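Local coordinates for protein Ral guanine nucleotide dissociation stimulator-like 2 (Mus musculus, PDB 4JGW) that probably acts as a guanine nucleotide exchange factor, and is a putative effector of Ras and/or Rap that associates with GTP-bound Rap1A and H-Ras in vitro, at residues V60-T68 with R113-V121. Sequence-based numbering, arbitrary orientation.
Sequences VRHLLDART and RTTGVAISV
The carbonyl oxygen of Leu64, just past the end of helix 56-63, is in van der Waals contact with apolar groups of helix 108-128: Leu64 O lies 3.6 Å from Thr114 CG2 and equally near Val117 CG1. No hydrogen bond joins the two segments. Val117 straddles the chain here, because a chi1 of -176° sets CG1 anti to the backbone N and against the Leu64 carbonyl, while CG2 reaches Ala66, 3.8 Å from its CB. The same Ala66 methyl is met by the aliphatic part of Arg113, whose CD approaches Ala66 CB to 3.9 Å. Both segments belong to the N-terminal Ras-GEF (REM) region, where the exit of helix 56-63 and Ala66, in the type I beta turn from Asp65 to Thr68, pack on helix 108-128. That exit is tied back by Thr68 OG1, which donates to His62 O (2.6 Å); separately, Asp65 OD1 weakly caps Arg67 N at the turn leading into helix 68-71. Further along helix 108-128, Leu64 CD2 rests on the backbone of Ala118, 3.8 Å from Ala118 CA. Leu63 CD2 touches both methyls of Val121, 3.7 Å from each, and the Leu63 side chain also packs on Phe75 and Leu79 of helix 75-82.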
loop_
_atom_site.group_PDB
_atom_site.type_symbol
_atom_site.label_atom_id
_atom_site.label_comp_id
_atom_site.label_asym_id
_atom_site.label_seq_id
_atom_site.Cartn_x
_atom_site.Cartn_y
_atom_site.Cartn_z
ATOM N N VAL A 60 -23.149 9.234 3.356
ATOM C CA VAL A 60 -23.918 8.237 2.611
ATOM C C VAL A 60 -24.939 8.884 1.665
ATOM O O VAL A 60 -25.163 8.383 0.561
ATOM C CB VAL A 60 -24.592 7.210 3.562
ATOM C CG1 VAL A 60 -25.563 6.297 2.810
ATOM C CG2 VAL A 60 -23.530 6.377 4.277
ATOM N N ARG A 61 -25.544 9.992 2.099
ATOM C CA ARG A 61 -26.456 10.767 1.245
ATOM C C ARG A 61 -25.726 11.284 0.008
ATOM O O ARG A 61 -26.231 11.176 -1.110
ATOM C CB ARG A 61 -27.092 11.936 2.010
ATOM C CG ARG A 61 -28.195 11.538 2.983
ATOM C CD ARG A 61 -29.035 12.743 3.423
ATOM N NE ARG A 61 -28.298 13.664 4.290
ATOM C CZ ARG A 61 -28.223 13.566 5.617
ATOM N NH1 ARG A 61 -28.836 12.579 6.261
ATOM N NH2 ARG A 61 -27.525 14.458 6.308
ATOM N N HIS A 62 -24.534 11.835 0.227
ATOM C CA HIS A 62 -23.665 12.314 -0.846
ATOM C C HIS A 62 -23.170 11.148 -1.714
ATOM O O HIS A 62 -23.064 11.277 -2.934
ATOM C CB HIS A 62 -22.493 13.100 -0.246
ATOM C CG HIS A 62 -21.636 13.804 -1.254
ATOM N ND1 HIS A 62 -22.129 14.753 -2.124
ATOM C CD2 HIS A 62 -20.308 13.721 -1.504
ATOM C CE1 HIS A 62 -21.146 15.210 -2.879
ATOM N NE2 HIS A 62 -20.029 14.602 -2.521
ATOM N N LEU A 63 -22.899 10.009 -1.075
ATOM C CA LEU A 63 -22.469 8.786 -1.767
ATOM C C LEU A 63 -23.493 8.335 -2.810
ATOM O O LEU A 63 -23.131 7.957 -3.927
ATOM C CB LEU A 63 -22.256 7.652 -0.758
ATOM C CG LEU A 63 -21.121 6.621 -0.867
ATOM C CD1 LEU A 63 -21.575 5.292 -0.255
ATOM C CD2 LEU A 63 -20.602 6.403 -2.281
ATOM N N LEU A 64 -24.770 8.387 -2.437
ATOM C CA LEU A 64 -25.845 7.844 -3.265
ATOM C C LEU A 64 -26.538 8.898 -4.134
ATOM O O LEU A 64 -27.558 8.620 -4.769
ATOM C CB LEU A 64 -26.859 7.078 -2.400
ATOM C CG LEU A 64 -26.343 5.924 -1.526
ATOM C CD1 LEU A 64 -27.503 5.198 -0.872
ATOM C CD2 LEU A 64 -25.483 4.938 -2.311
ATOM N N ASP A 65 -25.970 10.102 -4.158
ATOM C CA ASP A 65 -26.439 11.175 -5.023
ATOM C C ASP A 65 -25.866 10.982 -6.426
ATOM O O ASP A 65 -24.653 10.833 -6.596
ATOM C CB ASP A 65 -26.027 12.536 -4.448
ATOM C CG ASP A 65 -26.579 13.715 -5.245
ATOM O OD1 ASP A 65 -27.499 13.527 -6.070
ATOM O OD2 ASP A 65 -26.087 14.843 -5.035
ATOM N N ALA A 66 -26.752 10.992 -7.421
ATOM C CA ALA A 66 -26.383 10.770 -8.824
ATOM C C ALA A 66 -25.412 11.810 -9.387
ATOM O O ALA A 66 -24.660 11.519 -10.319
ATOM C CB ALA A 66 -27.636 10.693 -9.688
ATOM N N ARG A 67 -25.434 13.010 -8.813
ATOM C CA ARG A 67 -24.600 14.127 -9.266
ATOM C C ARG A 67 -23.158 14.048 -8.766
ATOM O O ARG A 67 -22.260 14.656 -9.351
ATOM C CB ARG A 67 -25.211 15.462 -8.819
ATOM C CG ARG A 67 -26.622 15.725 -9.328
ATOM C CD ARG A 67 -27.185 17.010 -8.731
ATOM N NE ARG A 67 -28.589 17.210 -9.088
ATOM C CZ ARG A 67 -29.011 17.801 -10.204
ATOM N NH1 ARG A 67 -28.141 18.264 -11.099
ATOM N NH2 ARG A 67 -30.313 17.931 -10.430
ATOM N N THR A 68 -22.949 13.304 -7.682
ATOM C CA THR A 68 -21.647 13.228 -7.012
ATOM C C THR A 68 -20.510 12.750 -7.923
ATOM O O THR A 68 -19.395 13.264 -7.841
ATOM C CB THR A 68 -21.739 12.363 -5.731
ATOM O OG1 THR A 68 -22.647 12.986 -4.815
ATOM C CG2 THR A 68 -20.379 12.206 -5.053
ATOM N N ARG A 113 -33.520 5.884 -9.630
ATOM C CA ARG A 113 -32.275 6.626 -9.821
ATOM C C ARG A 113 -31.269 6.329 -8.706
ATOM O O ARG A 113 -30.145 5.905 -8.979
ATOM C CB ARG A 113 -32.570 8.128 -9.886
ATOM C CG ARG A 113 -31.371 9.017 -10.203
ATOM C CD ARG A 113 -31.551 10.419 -9.620
ATOM N NE ARG A 113 -32.723 11.111 -10.157
ATOM C CZ ARG A 113 -33.372 12.095 -9.535
ATOM N NH1 ARG A 113 -32.979 12.515 -8.338
ATOM N NH2 ARG A 113 -34.426 12.657 -10.111
ATOM N N THR A 114 -31.689 6.542 -7.460
ATOM C CA THR A 114 -30.835 6.342 -6.287
ATOM C C THR A 114 -30.461 4.870 -6.101
ATOM O O THR A 114 -29.321 4.557 -5.740
ATOM C CB THR A 114 -31.499 6.892 -5.008
ATOM O OG1 THR A 114 -31.846 8.266 -5.209
ATOM C CG2 THR A 114 -30.559 6.787 -3.803
ATOM N N THR A 115 -31.417 3.978 -6.350
ATOM C CA THR A 115 -31.158 2.539 -6.321
ATOM C C THR A 115 -30.090 2.181 -7.358
ATOM O O THR A 115 -29.212 1.361 -7.090
ATOM C CB THR A 115 -32.445 1.714 -6.550
ATOM O OG1 THR A 115 -33.448 2.135 -5.619
ATOM C CG2 THR A 115 -32.186 0.227 -6.350
ATOM N N GLY A 116 -30.161 2.824 -8.524
ATOM C CA GLY A 116 -29.155 2.669 -9.574
ATOM C C GLY A 116 -27.775 3.132 -9.141
ATOM O O GLY A 116 -26.772 2.487 -9.452
ATOM N N VAL A 117 -27.725 4.252 -8.422
ATOM C CA VAL A 117 -26.468 4.760 -7.874
ATOM C C VAL A 117 -25.928 3.791 -6.816
ATOM O O VAL A 117 -24.731 3.508 -6.787
ATOM C CB VAL A 117 -26.615 6.190 -7.290
ATOM C CG1 VAL A 117 -25.271 6.723 -6.807
ATOM C CG2 VAL A 117 -27.196 7.135 -8.331
ATOM N N ALA A 118 -26.821 3.274 -5.973
ATOM C CA ALA A 118 -26.450 2.317 -4.931
ATOM C C ALA A 118 -25.876 1.024 -5.515
ATOM O O ALA A 118 -24.844 0.540 -5.052
ATOM C CB ALA A 118 -27.637 2.025 -4.015
ATOM N N ILE A 119 -26.547 0.481 -6.534
ATOM C CA ILE A 119 -26.062 -0.694 -7.264
ATOM C C ILE A 119 -24.677 -0.429 -7.859
ATOM O O ILE A 119 -23.778 -1.267 -7.751
ATOM C CB ILE A 119 -27.056 -1.132 -8.390
ATOM C CG1 ILE A 119 -28.435 -1.508 -7.817
ATOM C CG2 ILE A 119 -26.473 -2.263 -9.247
ATOM C CD1 ILE A 119 -28.433 -2.571 -6.717
ATOM N N SER A 120 -24.514 0.745 -8.468
ATOM C CA SER A 120 -23.241 1.154 -9.062
ATOM C C SER A 120 -22.124 1.304 -8.022
ATOM O O SER A 120 -20.995 0.860 -8.252
ATOM C CB SER A 120 -23.415 2.451 -9.858
ATOM O OG SER A 120 -22.171 2.939 -10.326
ATOM N N VAL A 121 -22.444 1.928 -6.889
ATOM C CA VAL A 121 -21.485 2.115 -5.798
ATOM C C VAL A 121 -21.071 0.778 -5.170
ATOM O O VAL A 121 -19.884 0.542 -4.930
ATOM C CB VAL A 121 -22.031 3.093 -4.718
ATOM C CG1 VAL A 121 -21.284 2.944 -3.395
ATOM C CG2 VAL A 121 -21.952 4.532 -5.216
#